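Local coordinates for exodeoxyribonuclease (Neisseria meningitidis, PDB 2JC5), which probably cleaves the DNA backbone at apurinic or apyrimidinic sites during repair, as a magnesium- or manganese-dependent phosphodiesterase of the AP/ExoA family, at residues D190-R193 with T194-D198; K38-E41 with A42-S45; M133-A136 with M137-G141. One frame throughout, in Å; residues are numbered along the deposited sequence. Where two conformers were deposited one is given.

Contact 1: residues D190-R193 with T194-D198; sequences DMWR and TLYPD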
# COMPACT_ATOMS: atom_id res chain seq x y z
N ASP A 190 -5.22 -11.81 0.16
CA ASP A 190 -4.25 -11.11 0.99
C ASP A 190 -2.95 -11.88 0.78
O ASP A 190 -2.76 -12.96 1.32
CB ASP A 190 -4.76 -11.13 2.44
CG ASP A 190 -3.78 -10.60 3.43
OD1 ASP A 190 -2.62 -10.33 3.05
OD2 ASP A 190 -4.21 -10.45 4.61
N MET A 191 -2.07 -11.33 -0.04
CA MET A 191 -0.99 -12.15 -0.59
C MET A 191 -0.05 -12.67 0.49
O MET A 191 0.36 -13.84 0.46
CB MET A 191 -0.21 -11.39 -1.65
CG MET A 191 0.40 -12.29 -2.70
SD MET A 191 -0.79 -13.27 -3.67
CE MET A 191 -0.65 -14.93 -2.97
N TRP A 192 0.30 -11.81 1.45
CA TRP A 192 1.19 -12.21 2.52
C TRP A 192 0.61 -13.37 3.32
O TRP A 192 1.27 -14.38 3.60
CB TRP A 192 1.49 -11.05 3.48
CG TRP A 192 2.38 -11.50 4.58
CD1 TRP A 192 2.01 -11.96 5.81
CD2 TRP A 192 3.81 -11.63 4.51
NE1 TRP A 192 3.14 -12.35 6.52
CE2 TRP A 192 4.25 -12.15 5.75
CE3 TRP A 192 4.76 -11.35 3.52
CZ2 TRP A 192 5.58 -12.37 6.03
CZ3 TRP A 192 6.09 -11.57 3.81
CH2 TRP A 192 6.49 -12.09 5.05
N ARG A 193 -0.65 -13.22 3.74
CA ARG A 193 -1.26 -14.20 4.64
C ARG A 193 -1.48 -15.51 3.92
O ARG A 193 -1.41 -16.57 4.53
CB ARG A 193 -2.57 -13.65 5.19
CG ARG A 193 -3.28 -14.53 6.16
CD ARG A 193 -2.45 -14.94 7.34
NE ARG A 193 -1.94 -13.81 8.10
CZ ARG A 193 -0.67 -13.61 8.43
NH1 ARG A 193 0.31 -14.43 8.06
NH2 ARG A 193 -0.36 -12.53 9.16
N THR A 194 -1.72 -15.44 2.61
CA THR A 194 -1.90 -16.64 1.82
C THR A 194 -0.59 -17.37 1.63
O THR A 194 -0.53 -18.61 1.75
CB THR A 194 -2.61 -16.31 0.49
OG1 THR A 194 -3.96 -15.97 0.79
CG2 THR A 194 -2.61 -17.50 -0.45
N LEU A 195 0.47 -16.63 1.32
CA LEU A 195 1.80 -17.24 1.16
C LEU A 195 2.33 -17.86 2.46
O LEU A 195 2.95 -18.92 2.43
CB LEU A 195 2.83 -16.22 0.66
CG LEU A 195 2.73 -15.84 -0.81
CD1 LEU A 195 3.57 -14.62 -1.14
CD2 LEU A 195 3.14 -17.03 -1.69
N TYR A 196 2.13 -17.16 3.58
CA TYR A 196 2.75 -17.51 4.86
C TYR A 196 1.71 -17.45 5.98
O TYR A 196 1.68 -16.51 6.77
CB TYR A 196 3.90 -16.55 5.17
CG TYR A 196 4.90 -16.47 4.04
CD1 TYR A 196 5.55 -17.61 3.59
CD2 TYR A 196 5.17 -15.27 3.40
CE1 TYR A 196 6.47 -17.55 2.53
CE2 TYR A 196 6.07 -15.20 2.35
CZ TYR A 196 6.72 -16.34 1.91
OH TYR A 196 7.62 -16.24 0.86
N PRO A 197 0.82 -18.44 6.05
CA PRO A 197 -0.30 -18.42 6.98
C PRO A 197 0.04 -18.12 8.44
O PRO A 197 -0.76 -17.50 9.12
CB PRO A 197 -0.86 -19.83 6.85
CG PRO A 197 -0.58 -20.17 5.43
CD PRO A 197 0.76 -19.62 5.16
N ASP A 198 1.21 -18.55 8.90
CA ASP A 198 1.58 -18.47 10.31
C ASP A 198 2.62 -17.43 10.63
O ASP A 198 3.08 -17.34 11.76
CB ASP A 198 2.07 -19.84 10.78
CG ASP A 198 0.99 -20.88 10.69
OD1 ASP A 198 -0.13 -20.58 11.15
OD2 ASP A 198 1.24 -21.97 10.14
O HOH W 1 -6.14 -14.25 1.45

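Contact 2: residues K38-E41 with A42-S45; sequences KAQE and ADLS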
# COMPACT_ATOMS: atom_id res chain seq x y z
N LYS A 38 4.01 13.08 1.30
CA LYS A 38 4.10 14.32 2.11
C LYS A 38 4.71 15.45 1.27
O LYS A 38 5.53 16.23 1.77
CB LYS A 38 4.92 14.17 3.40
CG LYS A 38 4.39 13.23 4.48
CD LYS A 38 5.19 13.45 5.79
CE LYS A 38 4.76 12.57 6.92
NZ LYS A 38 5.39 13.04 8.18
N ALA A 39 4.30 15.53 0.01
CA ALA A 39 4.91 16.43 -0.95
C ALA A 39 3.90 16.68 -2.04
O ALA A 39 3.14 15.78 -2.39
CB ALA A 39 6.20 15.82 -1.55
N GLN A 40 3.86 17.91 -2.55
CA GLN A 40 3.13 18.23 -3.76
C GLN A 40 4.07 18.17 -4.95
O GLN A 40 5.27 18.04 -4.79
CB GLN A 40 2.49 19.59 -3.62
CG GLN A 40 1.54 19.60 -2.45
CD GLN A 40 0.95 20.93 -2.19
OE1 GLN A 40 1.63 21.96 -2.27
NE2 GLN A 40 -0.34 20.93 -1.86
N GLU A 41 3.52 18.27 -6.16
CA GLU A 41 4.34 18.10 -7.35
C GLU A 41 5.52 19.07 -7.38
O GLU A 41 6.64 18.69 -7.72
CB GLU A 41 3.48 18.23 -8.61
CG GLU A 41 4.19 17.81 -9.89
CD GLU A 41 3.23 17.61 -11.06
OE1 GLU A 41 2.11 17.06 -10.87
OE2 GLU A 41 3.63 17.99 -12.18
N ALA A 42 5.28 20.31 -6.94
CA ALA A 42 6.33 21.33 -6.89
C ALA A 42 7.50 20.98 -5.98
O ALA A 42 8.59 21.52 -6.14
CB ALA A 42 5.73 22.68 -6.47
N ASP A 43 7.26 20.09 -5.01
CA ASP A 43 8.28 19.67 -4.05
C ASP A 43 9.06 18.45 -4.48
O ASP A 43 10.05 18.09 -3.83
CB ASP A 43 7.63 19.29 -2.71
CG ASP A 43 6.76 20.38 -2.14
OD1 ASP A 43 7.23 21.53 -1.99
OD2 ASP A 43 5.61 20.07 -1.77
N LEU A 44 8.62 17.78 -5.54
CA LEU A 44 9.26 16.55 -5.98
C LEU A 44 10.43 16.86 -6.89
O LEU A 44 10.28 17.58 -7.88
CB LEU A 44 8.28 15.67 -6.75
CG LEU A 44 7.03 15.18 -6.02
CD1 LEU A 44 6.11 14.47 -7.00
CD2 LEU A 44 7.34 14.30 -4.81
N SER A 45 11.59 16.30 -6.56
CA SER A 45 12.75 16.38 -7.42
C SER A 45 12.57 15.41 -8.59
O SER A 45 11.69 14.54 -8.58
CB SER A 45 14.01 16.06 -6.63
OG SER A 45 14.17 16.94 -5.53
O HOH W 2 4.45 22.83 -2.23
O HOH W 3 8.67 19.54 -9.43

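Contact 3: residues M133-A136 with M137-G141; sequences MLEA and MKNEG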
# COMPACT_ATOMS: atom_id res chain seq x y z
N MET A 133 -15.72 -0.31 -5.63
CA MET A 133 -14.64 -0.21 -6.61
C MET A 133 -13.83 -1.50 -6.62
O MET A 133 -13.46 -2.00 -7.68
CB MET A 133 -13.73 0.97 -6.30
CG MET A 133 -14.43 2.29 -6.43
SD MET A 133 -13.33 3.66 -6.05
CE MET A 133 -11.93 3.28 -7.09
N LEU A 134 -13.55 -2.04 -5.45
CA LEU A 134 -12.88 -3.34 -5.33
C LEU A 134 -13.71 -4.46 -5.97
O LEU A 134 -13.17 -5.34 -6.62
CB LEU A 134 -12.58 -3.66 -3.88
CG LEU A 134 -11.42 -2.90 -3.22
CD1 LEU A 134 -11.46 -3.10 -1.72
CD2 LEU A 134 -10.05 -3.31 -3.79
N GLU A 135 -15.03 -4.39 -5.80
CA GLU A 135 -15.93 -5.36 -6.40
C GLU A 135 -15.89 -5.25 -7.92
O GLU A 135 -15.75 -6.25 -8.62
CB GLU A 135 -17.36 -5.15 -5.90
CG GLU A 135 -18.30 -6.23 -6.41
CD GLU A 135 -19.62 -6.28 -5.69
OE1 GLU A 135 -20.03 -5.23 -5.14
OE2 GLU A 135 -20.26 -7.35 -5.72
N ALA A 136 -16.01 -4.04 -8.44
CA ALA A 136 -15.96 -3.82 -9.87
C ALA A 136 -14.62 -4.24 -10.46
O ALA A 136 -14.57 -4.87 -11.51
CB ALA A 136 -16.25 -2.37 -10.19
N MET A 137 -13.53 -3.89 -9.76
CA MET A 137 -12.20 -4.27 -10.21
C MET A 137 -12.06 -5.79 -10.31
O MET A 137 -11.53 -6.27 -11.30
CB MET A 137 -11.10 -3.67 -9.32
CG MET A 137 -10.78 -2.23 -9.70
SD MET A 137 -9.31 -1.60 -8.94
CE MET A 137 -9.90 -1.52 -7.27
N LYS A 138 -12.53 -6.52 -9.30
CA LYS A 138 -12.47 -7.99 -9.27
C LYS A 138 -13.25 -8.55 -10.45
O LYS A 138 -12.87 -9.56 -11.04
CB LYS A 138 -13.01 -8.53 -7.92
CG LYS A 138 -13.22 -10.06 -7.82
CD LYS A 138 -11.96 -10.82 -7.41
CE LYS A 138 -12.27 -12.30 -7.13
NZ LYS A 138 -13.29 -12.92 -8.05
N ASN A 139 -14.33 -7.88 -10.82
CA ASN A 139 -15.16 -8.36 -11.92
C ASN A 139 -14.63 -8.02 -13.30
O ASN A 139 -15.17 -8.52 -14.29
CB ASN A 139 -16.59 -7.84 -11.76
CG ASN A 139 -17.36 -8.55 -10.65
OD1 ASN A 139 -17.13 -9.73 -10.36
ND2 ASN A 139 -18.29 -7.83 -10.03
N GLU A 140 -13.60 -7.18 -13.39
CA GLU A 140 -12.98 -6.88 -14.70
C GLU A 140 -12.39 -8.13 -15.37
O GLU A 140 -12.29 -8.19 -16.59
CB GLU A 140 -11.88 -5.83 -14.56
CG GLU A 140 -12.36 -4.43 -14.16
CD GLU A 140 -11.22 -3.42 -14.05
OE1 GLU A 140 -10.23 -3.57 -14.80
OE2 GLU A 140 -11.31 -2.47 -13.24
N GLY A 141 -11.96 -9.10 -14.57
CA GLY A 141 -11.32 -10.30 -15.09
C GLY A 141 -9.87 -10.12 -15.49
O GLY A 141 -9.29 -11.00 -16.12
O HOH W 4 -20.02 -9.00 -7.95

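Contact 1: residues D190-R193 with T194-D198
W192 and Y196, one helical turn apart, make the tight part of this contact: a T-shaped pair in which the edge of Y196 is driven at the face of W192. The six-membered ring of W192 and the ring of Y196 have their centroids 4.9 Å apart and their planes at 63°. CD2 of Y196 does the touching, sitting over the indole face toward its rim, 3.8 Å from W192 CH2. L195 CB packs over the centre of one face of Y196. Beside this pair, M191 bends at both chi2 and chi3, which brings CE back to 4.1 Å from L195 CG.

The backbone is a short helix with D190 at its N-cap position. D190 O accepts from T194 N at 3.0 Å, W192 O from Y196 N at 2.9 Å, and Y196 then leaves helical geometry. The chain turns off here, and R193 follows it: two bends in its side chain lay the guanidinium edge-on against Y196 O, with NH1 2.8 Å from that oxygen, but the N-H...O angle is only 121° and the bond weak. NH1 also bonds V199 O, and D158 forms a salt bridge with NH2.

The looser side belongs to T194, P197 and D198, all exposed. There a water joins D190 N to T194 OG1, lying 2.9 Å from that hydroxyl.

Inward, D190 forms a salt bridge with R219 of strand 217-225, M191 touches strands 217-225, 233-238 and 250-254, and Y196 OH bonds A236 N, so helix 191-195 packs its side chains against strands of both sheets of the DNase I-like fold.

Contact 2: residues K38-E41 with A42-S45
D43 OD2 is gripped by two groups, one of them weakly. Q40 N donates to it at 2.9 Å, nearly straight at 160°, reaching the anti side of the carboxylate and only slightly out of its plane. A water 3.0 Å from Q40 OE1 reaches the same OD2 in a weak bond; since other acceptors compete for its protons, it may bridge the two side chains. They run side by side and point the same way, amide and carboxylate planes only 10° apart. With CG of D43 beside its own backbone N (chi1 -54°), the carboxylate folds back over the turn toward Q40 N.

The turn lies in the loop between strand 31-35 and helix 46-49. Its main chain closes it in the reverse sense: D43 N donates to Q40 O at 2.9 Å, and L44 N follows with E41 O at 3.1 Å. Both donors stand well above the carbonyl planes of their acceptors, in keeping with the tight i to i+3 winding of the 3-10 turn. A second water ties E41 O to L44 O.

On the inner side, A39 CB meets L44 CD2 at 3.8 Å; both residues are buried, and A39 touches R13 and L44 touches I12, both of helix 12-17. Farther out, Q40 NE2 bonds A61 O.

Since Q40 N bonds to OD2 and D43 N bonds to Q40 O, the two residues are tied reciprocally, side chain to main chain and main chain to main chain. Such N-H donation, with R13 making a weak, long ion pair to OD1, would probably favour the ionised form of D43.

Contact 3: residues M133-A136 with M137-G141
L134 and M137 meet by their methyl ends, CD2 of L134 lying 3.9 Å from CE of M137, near the C-terminal end of helix 117-139. This is the helix of a beta-alpha-beta unit in the DNase I-like fold, connecting the parallel strands 103-109 and 143-147. The two side chains meet at a slant, and a bend at chi3 (-69°) curls the M137 thioether back along the helix. That fold also lays CE 3.6 Å from M133 O, the carbonyl that already accepts from M137 N at 2.8 Å. M137 is therefore pressed against the preceding turn by both its backbone and its side chain.

On the outer side of the helix E135 and N139 run alongside each other, carboxylate and amide planes turned 38° apart. Their polar ends do not pair directly. A water spans them, donating a proton to E135 OE2 at 2.8 Å and accepting from N139 ND2 at 2.9 Å. Underneath, the helical pattern begins to change: N139 N is shared, donating to E135 O and more weakly to A136 O, and E140 N reaches back to M137 O. G141 is the first residue to leave helical phi/psi, with positive phi, a conformation that glycine adopts readily.

The next shell holds these residues in place. L134 packs on W178 and V182 of helix 173-184, while M133 leans on F95 and M137 on R97, both of strand 95-100. L134 O accepts a second hydrogen bond, from W188 NE1, besides its helical one from K138 N at 3.0 Å. E140 stretches its side chain to R97: its CG passes 3.5 Å from A136 O, and its OE1 makes a salt bridge with R97 NH2.

Contacts 2, 3 and 1 follow one another along the chain, and none touches another. Contacts 1 and 3 are the closest pair, about 22 Å between centres and about 10 Å between nearest atoms, whereas contacts 1 and 2 lie on opposite sides of the chain's centre, their own centres about 35 Å apart. Contact 2 belongs to the loop just after E36, a ligand of the bound magnesium ion, and the A39 side chain is about 13 Å from that ion. Contact 1 comes near a different, predicted site: the side chain of W192 is about 9 Å from that of D221, predicted to be important for activity. Contact 3 lies away from these sites.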